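Local coordinates for protein nonribosomal peptide synthase (Streptomyces sp. MJ635-86F5, PDB 5JJP) that adenylates an aliphatic beta-amino acid, probably at the expense of ATP, as an adenylation enzyme of nonribosomal peptide assembly, at residues A[47-51]-A[94-98]; A[61-65]-A[241-246]; A[72-76]-A[155-160]; A[112-116]-A[227-231]. All blocks are in the same frame, centred on the assembly; numbering follows the deposited sequence.

Interaction 1. Residues A[47-51]-A[94-98]; sequences AIVEP and TADAV
Glu50 and Ala95 make the polar part of this contact between strand 46-51 and the first turn of helix 95-107. Ala95 N donates to Glu50 OE1 at 3.0 Å along a nearly straight path (167° at the hydrogen), although it meets the oxygen from above the carboxylate plane, 40° out of it. Glu50 gets there with CG in the crowded position between its backbone N and carbonyl carbon (chi1 61°) and the rest of the chain extended. Its OE2 forms a salt bridge with Arg58 and also accepts from a water at 2.8 Å, which in turn accepts from Asp96 N at 3.3 Å. Thr94 serves as N-cap, its OG1 taking the N-H of Ala97 at 3.1 Å.

The apolar contacts lie beside this carboxylate. Ile48 lays CG2 against Ala95 CB at 3.7 Å, and its CD1 meets Val98 CG1 tip to tip at 4.1 Å. Alanine suits position 95, since its short methyl lets the strand come close and also touches Glu50 OE2.

The N-H groups of Ala95, Asp96 and Ala97 thus find their acceptors in the Glu50 carboxylate, a water and the Thr94 hydroxyl in turn. A negative group at the start of a helix, with Arg58 beside it, would probably favour the ionised glutamate and stabilise the helix end.

Interaction 2. Residues A[61-65]-A[241-246]; sequences SYRQL and TLASGA
Tyr62 OH sits between two backbone oxygens of the segment 241-246, that of Ala246 at 2.8 Å and that of Leu242 at 3.1 Å. The phenol has one proton for both, and which of them receives it is not settled; Ala246 O lies near the ring plane, at its edge. Tyr62 CG lies anti to the carbonyl carbon (chi1 -85°), which sends the ring out towards 241-246. The carbonyl of Leu242 is also taken by Gly245 N at 2.8 Å, while Ala246 N reaches back to Thr241 O, the two bonds of a Schellman motif that ends helix 232-243. Glycine suits position 245 because the motif needs positive phi, here 82°.

Across the contact, Ser61 and Gln64 form the capping box that begins helix 62-77: Gln64 N donates to Ser61 OG at 3.1 Å, and Ser61 N to Gln64 OE1 at 2.9 Å.

Packing continues outward from the ring. Leu242 slides past it in the opposite direction, its CD2 3.8 Å from Tyr62 CE1, and meets Leu65 tip to tip, CD2 to CD2 at 4.1 Å. Ala47 and Val98 also pack on both leucines. A phenylalanine here would keep the ring but is likely to leave the Ala246 and Leu242 carbonyls without the hydroxyl they share.

A buried hydroxyl therefore joins two helix ends, offering its proton to a carbonyl of the last turn or to one just beyond it.

Interaction 3. Residues A[72-76]-A[155-160]; sequences YAAEL and FGPKGV
Tyr72 of helix 62-77 comes nearest in backbone to Gly159, in the hairpin whose type I turn runs from Gly156 to Gly159. Its hydroxyl donates to Gly156 O at 2.7 Å, from 55° above the carbonyl plane. Gly159 N, which closes the turn, reaches the same oxygen from the opposite face, so the carbonyl is gripped from both sides.

The ring spans the hairpin. Phe155 CB stands over one of its faces in a CH-pi contact, 4.3 Å from the centroid, and the two aromatic rings meet obliquely, their planes at 59°. Val160 CG2 touches Tyr72 CD1 at 3.9 Å. Val160 CG1, anti to the backbone N (chi1 173°), meets Leu76 CD2 at 4.1 Å, the two side chains crossing at about a right angle. A branched valine can thus serve two neighbours at once.

Glu75, partly exposed, faces Val160 N with both carboxylate oxygens. These bonds are weak, 3.3 Å to OE2 and 3.4 Å to OE1. The CA of Gly159 is 3.6 Å from Glu75 OE2, and a beta carbon there would clash with the carboxylate; the glycine's backbone angles would also strain any other residue.

Here a beta hairpin with a two-residue type I turn, joining strands 151-156 and 159-162 at the margin of a mixed sheet, is covered by a flanking helix, one helix-on-sheet interface of the five-layered alpha-beta-alpha-beta-alpha sandwich of this adenylation enzyme.

Interaction 4. Residues A[112-116]-A[227-231]; sequences IPTIP and SPFSF
Ile115 and Phe229 slide past each other in opposite directions, each placed by its first torsion. In Ile115, chi1 of 52° sets CG1 between the backbone N and carbonyl carbon, against Ser230 OG at 3.7 Å, and leaves CG2 to touch Phe229 CB, also at 3.7 Å. Phe229 has CG opposite its own N (chi1 -171°), which carries the ring to Pro113 and Thr114. There CE2 meets Pro113 CB at 3.5 Å, and Thr114 O lies in the ring plane at its edge, 3.6 Å from CD2.

Pro113 suits this place: it packs its rigid ring against Phe229 and has no backbone N-H to satisfy. Ile115 CD1 extends the packing to Pro228 CB at 4.2 Å. The loop keeps its shape by a type I turn, Phe231 N donating to Pro228 O at 2.9 Å. Replacing Ile115 with an alanine would probably open a gap beside Ser230 and Pro228 and leave this turn less firmly seated.

The contact joins the end of strand 111-114, at the margin of the five-stranded sheet, to the loop between strand 222-225 of the six-stranded sheet and helix 232-243; Leu89 of strand 87-90 also packs on Phe229, and Ile185 of strand 181-186 on Pro113.

From the N terminus, interaction 1 is the first to close, bringing helix 95-107 back to strand 46-51. Before it does, interactions 2 and 3 have opened at the start and further along helix 62-77, so interaction 1 crosses both. Interaction 4 opens only afterwards, at the strand following helix 95-107. Interaction 3 closes at the hairpin 155-160, crossing interaction 4, which closes at 227-231. Interaction 2 closes last, at 241-246, with interactions 3 and 4 nested inside its loop. Interaction 1 touches interactions 2 and 3 directly. Interaction 3 ties helix 62-77 to the edge of the five-stranded sheet, while interactions 2 and 4 lead to the end of helix 232-243 and the loop before it.

Interaction 1. Residues A[47-51]-A[94-98]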
loop_
_atom_site.group_PDB
_atom_site.type_symbol
_atom_site.label_atom_id
_atom_site.label_comp_id
_atom_site.label_asym_id
_atom_site.label_seq_id
_atom_site.Cartn_x
_atom_site.Cartn_y
_atom_site.Cartn_z
ATOM N N ALA A 47 -12.737 -10.029 7.436
ATOM C CA ALA A 47 -11.699 -9.519 6.535
ATOM C C ALA A 47 -11.462 -8.083 6.848
ATOM O O ALA A 47 -10.324 -7.638 6.935
ATOM C CB ALA A 47 -12.160 -9.660 5.089
ATOM N N ILE A 48 -12.562 -7.361 7.010
ATOM C CA ILE A 48 -12.582 -5.960 7.395
ATOM C C ILE A 48 -13.506 -5.722 8.573
ATOM O O ILE A 48 -14.653 -6.103 8.549
ATOM C CB ILE A 48 -13.075 -5.083 6.244
ATOM C CG1 ILE A 48 -11.929 -4.866 5.264
ATOM C CG2 ILE A 48 -13.090 -3.629 6.579
ATOM C CD1 ILE A 48 -11.762 -5.742 4.112
ATOM N N VAL A 49 -13.023 -4.924 9.509
ATOM C CA VAL A 49 -13.813 -4.431 10.603
ATOM C C VAL A 49 -13.958 -2.918 10.467
ATOM O O VAL A 49 -12.995 -2.243 10.147
ATOM C CB VAL A 49 -13.116 -4.788 11.939
ATOM C CG1 VAL A 49 -13.842 -4.173 13.098
ATOM C CG2 VAL A 49 -13.064 -6.299 12.104
ATOM N N GLU A 50 -15.160 -2.397 10.713
ATOM C CA GLU A 50 -15.378 -0.951 10.720
ATOM C C GLU A 50 -16.456 -0.589 11.743
ATOM O O GLU A 50 -17.260 -1.443 12.106
ATOM C CB GLU A 50 -15.695 -0.432 9.289
ATOM C CG GLU A 50 -16.953 -1.020 8.675
ATOM C CD GLU A 50 -17.112 -0.756 7.181
ATOM O OE1 GLU A 50 -16.247 -0.109 6.547
ATOM O OE2 GLU A 50 -18.113 -1.237 6.620
ATOM N N PRO A 51 -16.512 0.675 12.175
ATOM C CA PRO A 51 -17.673 1.125 12.980
ATOM C C PRO A 51 -19.031 0.967 12.299
ATOM O O PRO A 51 -19.150 1.121 11.059
ATOM C CB PRO A 51 -17.386 2.599 13.258
ATOM C CG PRO A 51 -16.345 3.007 12.273
ATOM C CD PRO A 51 -15.566 1.772 11.912
ATOM N N THR A 94 -12.864 1.986 3.645
ATOM C CA THR A 94 -13.985 1.250 4.222
ATOM C C THR A 94 -14.074 -0.078 3.537
ATOM O O THR A 94 -13.534 -0.250 2.448
ATOM C CB THR A 94 -15.323 1.965 3.936
ATOM O OG1 THR A 94 -15.538 2.056 2.526
ATOM C CG2 THR A 94 -15.310 3.367 4.548
ATOM N N ALA A 95 -14.817 -1.008 4.127
ATOM C CA ALA A 95 -15.023 -2.295 3.494
ATOM C C ALA A 95 -15.521 -2.153 2.048
ATOM O O ALA A 95 -15.074 -2.873 1.169
ATOM C CB ALA A 95 -16.029 -3.146 4.321
ATOM N N ASP A 96 -16.487 -1.278 1.812
ATOM C CA ASP A 96 -16.987 -1.064 0.444
ATOM C C ASP A 96 -15.955 -0.451 -0.518
ATOM O O ASP A 96 -15.922 -0.817 -1.716
ATOM C CB ASP A 96 -18.244 -0.204 0.464
ATOM C CG ASP A 96 -19.499 -0.997 0.881
ATOM O OD1 ASP A 96 -19.476 -2.252 0.721
ATOM O OD2 ASP A 96 -20.505 -0.381 1.329
ATOM N N ALA A 97 -15.075 0.400 -0.019
ATOM C CA ALA A 97 -14.008 0.951 -0.859
ATOM C C ALA A 97 -13.018 -0.166 -1.224
ATOM O O ALA A 97 -12.471 -0.211 -2.337
ATOM C CB ALA A 97 -13.264 2.057 -0.130
ATOM N N VAL A 98 -12.846 -1.112 -0.296
ATOM C CA VAL A 98 -11.972 -2.264 -0.595
ATOM C C VAL A 98 -12.614 -3.135 -1.684
ATOM O O VAL A 98 -11.963 -3.519 -2.657
ATOM C CB VAL A 98 -11.666 -3.082 0.682
ATOM C CG1 VAL A 98 -10.846 -4.323 0.339
ATOM C CG2 VAL A 98 -10.944 -2.230 1.721
HETATM O O HOH W 1 -18.246 0.093 4.198
#

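Interaction 2. Residues A[61-65]-A[241-246]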
loop_
_atom_site.group_PDB
_atom_site.type_symbol
_atom_site.label_atom_id
_atom_site.label_comp_id
_atom_site.label_asym_id
_atom_site.label_seq_id
_atom_site.Cartn_x
_atom_site.Cartn_y
_atom_site.Cartn_z
ATOM N N SER A 61 -16.957 -10.349 6.293
ATOM C CA SER A 61 -16.160 -11.538 6.138
ATOM C C SER A 61 -15.469 -11.593 4.778
ATOM O O SER A 61 -15.865 -10.926 3.859
ATOM C CB SER A 61 -17.010 -12.813 6.335
ATOM O OG SER A 61 -17.941 -12.930 5.293
ATOM N N TYR A 62 -14.441 -12.444 4.673
ATOM C CA TYR A 62 -13.816 -12.732 3.419
ATOM C C TYR A 62 -14.844 -13.035 2.370
ATOM O O TYR A 62 -14.790 -12.482 1.267
ATOM C CB TYR A 62 -12.823 -13.902 3.550
ATOM C CG TYR A 62 -11.490 -13.395 4.004
ATOM C CD1 TYR A 62 -10.575 -12.916 3.061
ATOM C CD2 TYR A 62 -11.187 -13.237 5.326
ATOM C CE1 TYR A 62 -9.387 -12.356 3.447
ATOM C CE2 TYR A 62 -9.987 -12.715 5.706
ATOM C CZ TYR A 62 -9.083 -12.274 4.728
ATOM O OH TYR A 62 -7.867 -11.748 5.046
ATOM N N ARG A 63 -15.818 -13.870 2.715
ATOM C CA ARG A 63 -16.799 -14.308 1.738
ATOM C C ARG A 63 -17.659 -13.144 1.288
ATOM O O ARG A 63 -17.924 -13.013 0.077
ATOM C CB ARG A 63 -17.696 -15.391 2.295
ATOM C CG ARG A 63 -18.721 -15.896 1.299
ATOM C CD ARG A 63 -19.805 -16.745 1.951
ATOM N NE ARG A 63 -19.310 -17.765 2.858
ATOM C CZ ARG A 63 -18.941 -19.006 2.529
ATOM N NH1 ARG A 63 -18.915 -19.408 1.269
ATOM N NH2 ARG A 63 -18.568 -19.861 3.504
ATOM N N GLN A 64 -18.088 -12.332 2.256
ATOM C CA GLN A 64 -18.864 -11.178 1.952
ATOM C C GLN A 64 -18.081 -10.167 1.129
ATOM O O GLN A 64 -18.661 -9.494 0.310
ATOM C CB GLN A 64 -19.353 -10.465 3.217
ATOM C CG GLN A 64 -20.364 -11.293 3.967
ATOM C CD GLN A 64 -20.722 -10.725 5.319
ATOM O OE1 GLN A 64 -19.860 -10.284 6.081
ATOM N NE2 GLN A 64 -21.988 -10.838 5.666
ATOM N N LEU A 65 -16.789 -10.020 1.411
ATOM C CA LEU A 65 -15.998 -9.011 0.730
ATOM C C LEU A 65 -15.878 -9.407 -0.746
ATOM O O LEU A 65 -16.035 -8.578 -1.602
ATOM C CB LEU A 65 -14.620 -8.886 1.387
ATOM C CG LEU A 65 -13.627 -7.899 0.771
ATOM C CD1 LEU A 65 -14.137 -6.479 0.775
ATOM C CD2 LEU A 65 -12.339 -7.967 1.568
ATOM N N THR A 241 -2.508 -7.329 4.679
ATOM C CA THR A 241 -3.262 -7.897 5.743
ATOM C C THR A 241 -4.197 -9.000 5.181
ATOM O O THR A 241 -4.256 -10.090 5.722
ATOM C CB THR A 241 -4.080 -6.825 6.467
ATOM O OG1 THR A 241 -3.209 -5.890 7.121
ATOM C CG2 THR A 241 -5.042 -7.490 7.514
ATOM N N LEU A 242 -4.920 -8.681 4.109
ATOM C CA LEU A 242 -5.805 -9.614 3.473
ATOM C C LEU A 242 -5.042 -10.779 2.897
ATOM O O LEU A 242 -5.449 -11.944 3.064
ATOM C CB LEU A 242 -6.621 -8.935 2.355
ATOM C CG LEU A 242 -7.652 -7.906 2.781
ATOM C CD1 LEU A 242 -8.226 -7.220 1.588
ATOM C CD2 LEU A 242 -8.772 -8.592 3.545
ATOM N N ALA A 243 -3.963 -10.468 2.177
ATOM C CA ALA A 243 -3.130 -11.496 1.572
ATOM C C ALA A 243 -2.638 -12.497 2.606
ATOM O O ALA A 243 -2.346 -13.674 2.277
ATOM C CB ALA A 243 -1.951 -10.879 0.832
ATOM N N SER A 244 -2.452 -12.028 3.827
ATOM C CA SER A 244 -1.927 -12.869 4.902
ATOM C C SER A 244 -3.045 -13.569 5.640
ATOM O O SER A 244 -2.793 -14.382 6.517
ATOM C CB SER A 244 -1.144 -12.039 5.900
ATOM O OG SER A 244 -0.083 -11.342 5.305
ATOM N N GLY A 245 -4.288 -13.297 5.240
ATOM C CA GLY A 245 -5.463 -13.999 5.720
ATOM C C GLY A 245 -5.902 -13.435 7.039
ATOM O O GLY A 245 -6.593 -14.155 7.793
ATOM N N ALA A 246 -5.497 -12.190 7.341
ATOM C CA ALA A 246 -5.791 -11.602 8.641
ATOM C C ALA A 246 -7.010 -10.695 8.567
ATOM O O ALA A 246 -7.787 -10.826 7.676
ATOM C CB ALA A 246 -4.551 -10.833 9.163
#

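Interaction 3. Residues A[72-76]-A[155-160]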
loop_
_atom_site.group_PDB
_atom_site.type_symbol
_atom_site.label_atom_id
_atom_site.label_comp_id
_atom_site.label_asym_id
_atom_site.label_seq_id
_atom_site.Cartn_x
_atom_site.Cartn_y
_atom_site.Cartn_z
ATOM N N TYR A 72 -19.973 -5.520 -7.503
ATOM C CA TYR A 72 -19.513 -4.254 -7.995
ATOM C C TYR A 72 -18.957 -4.410 -9.399
ATOM O O TYR A 72 -19.159 -3.559 -10.252
ATOM C CB TYR A 72 -18.446 -3.678 -7.063
ATOM C CG TYR A 72 -18.934 -2.984 -5.796
ATOM C CD1 TYR A 72 -20.299 -2.977 -5.424
ATOM C CD2 TYR A 72 -18.048 -2.385 -4.966
ATOM C CE1 TYR A 72 -20.738 -2.345 -4.264
ATOM C CE2 TYR A 72 -18.470 -1.791 -3.801
ATOM C CZ TYR A 72 -19.821 -1.775 -3.436
ATOM O OH TYR A 72 -20.192 -1.095 -2.306
ATOM N N ALA A 73 -18.151 -5.460 -9.585
ATOM C CA ALA A 73 -17.460 -5.715 -10.869
ATOM C C ALA A 73 -18.439 -5.917 -11.989
ATOM O O ALA A 73 -18.276 -5.348 -13.063
ATOM C CB ALA A 73 -16.537 -6.925 -10.760
ATOM N N ALA A 74 -19.485 -6.709 -11.737
ATOM C CA ALA A 74 -20.553 -6.909 -12.731
ATOM C C ALA A 74 -21.192 -5.573 -13.178
ATOM O O ALA A 74 -21.334 -5.324 -14.369
ATOM C CB ALA A 74 -21.628 -7.846 -12.180
ATOM N N GLU A 75 -21.534 -4.707 -12.219
ATOM C CA GLU A 75 -22.149 -3.411 -12.542
ATOM C C GLU A 75 -21.138 -2.463 -13.233
ATOM O O GLU A 75 -21.477 -1.820 -14.215
ATOM C CB GLU A 75 -22.736 -2.779 -11.296
ATOM C CG GLU A 75 -23.986 -3.473 -10.793
ATOM C CD GLU A 75 -24.366 -3.039 -9.369
ATOM O OE1 GLU A 75 -25.444 -2.371 -9.228
ATOM O OE2 GLU A 75 -23.595 -3.356 -8.384
ATOM N N LEU A 76 -19.884 -2.442 -12.770
ATOM C CA LEU A 76 -18.906 -1.610 -13.409
ATOM C C LEU A 76 -18.654 -2.089 -14.832
ATOM O O LEU A 76 -18.437 -1.260 -15.708
ATOM C CB LEU A 76 -17.595 -1.548 -12.635
ATOM C CG LEU A 76 -17.677 -0.761 -11.330
ATOM C CD1 LEU A 76 -16.438 -0.993 -10.499
ATOM C CD2 LEU A 76 -17.831 0.704 -11.590
ATOM N N PHE A 155 -20.574 4.054 -5.265
ATOM C CA PHE A 155 -20.708 2.679 -4.764
ATOM C C PHE A 155 -21.130 2.731 -3.314
ATOM O O PHE A 155 -20.725 3.621 -2.577
ATOM C CB PHE A 155 -19.399 1.899 -4.944
ATOM C CG PHE A 155 -18.269 2.444 -4.160
ATOM C CD1 PHE A 155 -17.458 3.402 -4.675
ATOM C CD2 PHE A 155 -18.023 1.983 -2.884
ATOM C CE1 PHE A 155 -16.419 3.941 -3.931
ATOM C CE2 PHE A 155 -17.010 2.554 -2.110
ATOM C CZ PHE A 155 -16.207 3.536 -2.641
ATOM N N GLY A 156 -21.958 1.794 -2.901
ATOM C CA GLY A 156 -22.371 1.707 -1.470
ATOM C C GLY A 156 -22.973 0.340 -1.202
ATOM O O GLY A 156 -22.810 -0.579 -2.023
ATOM N N PRO A 157 -23.715 0.208 -0.106
ATOM C CA PRO A 157 -24.207 -1.132 0.320
ATOM C C PRO A 157 -25.072 -1.818 -0.731
ATOM O O PRO A 157 -24.937 -3.035 -0.918
ATOM C CB PRO A 157 -25.068 -0.829 1.569
ATOM C CG PRO A 157 -24.687 0.560 2.007
ATOM C CD PRO A 157 -24.133 1.283 0.805
ATOM N N LYS A 158 -25.901 -1.046 -1.437
ATOM C CA LYS A 158 -26.782 -1.596 -2.452
ATOM C C LYS A 158 -26.124 -1.907 -3.814
ATOM O O LYS A 158 -26.676 -2.686 -4.590
ATOM C CB LYS A 158 -27.977 -0.668 -2.679
ATOM C CG LYS A 158 -27.666 0.703 -3.297
ATOM C CD LYS A 158 -27.169 0.708 -4.756
ATOM C CE LYS A 158 -27.867 -0.239 -5.747
ATOM N NZ LYS A 158 -29.073 0.332 -6.416
ATOM N N GLY A 159 -24.941 -1.356 -4.083
ATOM C CA GLY A 159 -24.253 -1.602 -5.343
ATOM C C GLY A 159 -23.718 -0.324 -5.920
ATOM O O GLY A 159 -23.503 0.655 -5.184
ATOM N N VAL A 160 -23.529 -0.314 -7.238
ATOM C CA VAL A 160 -22.984 0.832 -7.961
ATOM C C VAL A 160 -24.073 1.474 -8.799
ATOM O O VAL A 160 -24.615 0.833 -9.701
ATOM C CB VAL A 160 -21.903 0.387 -8.932
ATOM C CG1 VAL A 160 -21.458 1.536 -9.801
ATOM C CG2 VAL A 160 -20.711 -0.242 -8.172
#

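Interaction 4. Residues A[112-116]-A[227-231]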
loop_
_atom_site.group_PDB
_atom_site.type_symbol
_atom_site.label_atom_id
_atom_site.label_comp_id
_atom_site.label_asym_id
_atom_site.label_seq_id
_atom_site.Cartn_x
_atom_site.Cartn_y
_atom_site.Cartn_z
ATOM N N ILE A 112 -6.853 5.281 -9.268
ATOM C CA ILE A 112 -6.083 6.295 -8.578
ATOM C C ILE A 112 -6.869 6.509 -7.310
ATOM O O ILE A 112 -7.972 7.038 -7.395
ATOM C CB ILE A 112 -6.107 7.691 -9.236
ATOM C CG1 ILE A 112 -5.997 7.682 -10.757
ATOM C CG2 ILE A 112 -5.076 8.601 -8.641
ATOM C CD1 ILE A 112 -4.872 6.923 -11.313
ATOM N N PRO A 113 -6.291 6.183 -6.132
ATOM C CA PRO A 113 -7.051 6.360 -4.883
ATOM C C PRO A 113 -6.987 7.774 -4.367
ATOM O O PRO A 113 -5.938 8.391 -4.356
ATOM C CB PRO A 113 -6.362 5.394 -3.920
ATOM C CG PRO A 113 -4.950 5.386 -4.399
ATOM C CD PRO A 113 -4.991 5.524 -5.892
ATOM N N THR A 114 -8.132 8.272 -3.936
ATOM C CA THR A 114 -8.270 9.664 -3.539
ATOM C C THR A 114 -9.176 9.708 -2.305
ATOM O O THR A 114 -9.941 8.765 -2.063
ATOM C CB THR A 114 -8.815 10.404 -4.793
ATOM O OG1 THR A 114 -7.714 10.903 -5.580
ATOM C CG2 THR A 114 -9.644 11.488 -4.486
ATOM N N ILE A 115 -9.122 10.775 -1.539
ATOM C CA ILE A 115 -10.126 10.994 -0.500
ATOM C C ILE A 115 -10.869 12.293 -0.723
ATOM O O ILE A 115 -10.390 13.154 -1.486
ATOM C CB ILE A 115 -9.516 10.960 0.891
ATOM C CG1 ILE A 115 -8.316 11.916 0.982
ATOM C CG2 ILE A 115 -9.069 9.531 1.202
ATOM C CD1 ILE A 115 -7.854 12.170 2.425
ATOM N N PRO A 116 -12.067 12.409 -0.113
ATOM C CA PRO A 116 -12.863 13.633 -0.249
ATOM C C PRO A 116 -12.088 14.921 0.039
ATOM O O PRO A 116 -12.330 15.944 -0.620
ATOM C CB PRO A 116 -14.007 13.430 0.772
ATOM C CG PRO A 116 -14.180 11.933 0.823
ATOM C CD PRO A 116 -12.795 11.376 0.668
ATOM N N SER A 227 -3.261 5.108 7.976
ATOM C CA SER A 227 -2.986 6.049 6.909
ATOM C C SER A 227 -4.212 6.157 5.982
ATOM O O SER A 227 -4.937 5.172 5.757
ATOM C CB SER A 227 -1.648 5.736 6.226
ATOM O OG SER A 227 -1.876 4.899 5.146
ATOM N N PRO A 228 -4.516 7.371 5.514
ATOM C CA PRO A 228 -5.715 7.617 4.674
ATOM C C PRO A 228 -5.633 6.937 3.324
ATOM O O PRO A 228 -4.545 6.580 2.876
ATOM C CB PRO A 228 -5.709 9.126 4.460
ATOM C CG PRO A 228 -4.796 9.688 5.506
ATOM C CD PRO A 228 -3.768 8.614 5.778
ATOM N N PHE A 229 -6.793 6.753 2.697
ATOM C CA PHE A 229 -6.918 5.979 1.462
ATOM C C PHE A 229 -6.096 6.551 0.277
ATOM O O PHE A 229 -5.663 5.786 -0.615
ATOM C CB PHE A 229 -8.386 5.866 1.076
ATOM C CG PHE A 229 -8.657 4.914 -0.069
ATOM C CD1 PHE A 229 -8.497 3.549 0.093
ATOM C CD2 PHE A 229 -9.089 5.380 -1.307
ATOM C CE1 PHE A 229 -8.766 2.669 -0.955
ATOM C CE2 PHE A 229 -9.319 4.520 -2.366
ATOM C CZ PHE A 229 -9.178 3.162 -2.195
ATOM N N SER A 230 -5.857 7.847 0.293
ATOM C CA SER A 230 -5.062 8.490 -0.743
ATOM C C SER A 230 -3.592 8.123 -0.597
ATOM O O SER A 230 -2.779 8.525 -1.424
ATOM C CB SER A 230 -5.189 10.030 -0.649
ATOM O OG SER A 230 -4.926 10.482 0.676
ATOM N N PHE A 231 -3.230 7.446 0.493
ATOM C CA PHE A 231 -1.833 7.079 0.704
ATOM C C PHE A 231 -1.575 5.661 0.282
ATOM O O PHE A 231 -2.348 4.741 0.556
ATOM C CB PHE A 231 -1.374 7.268 2.162
ATOM C CG PHE A 231 -1.121 8.699 2.560
ATOM C CD1 PHE A 231 -2.178 9.570 2.790
ATOM C CD2 PHE A 231 0.172 9.165 2.775
ATOM C CE1 PHE A 231 -1.945 10.879 3.196
ATOM C CE2 PHE A 231 0.411 10.492 3.183
ATOM C CZ PHE A 231 -0.650 11.350 3.387
#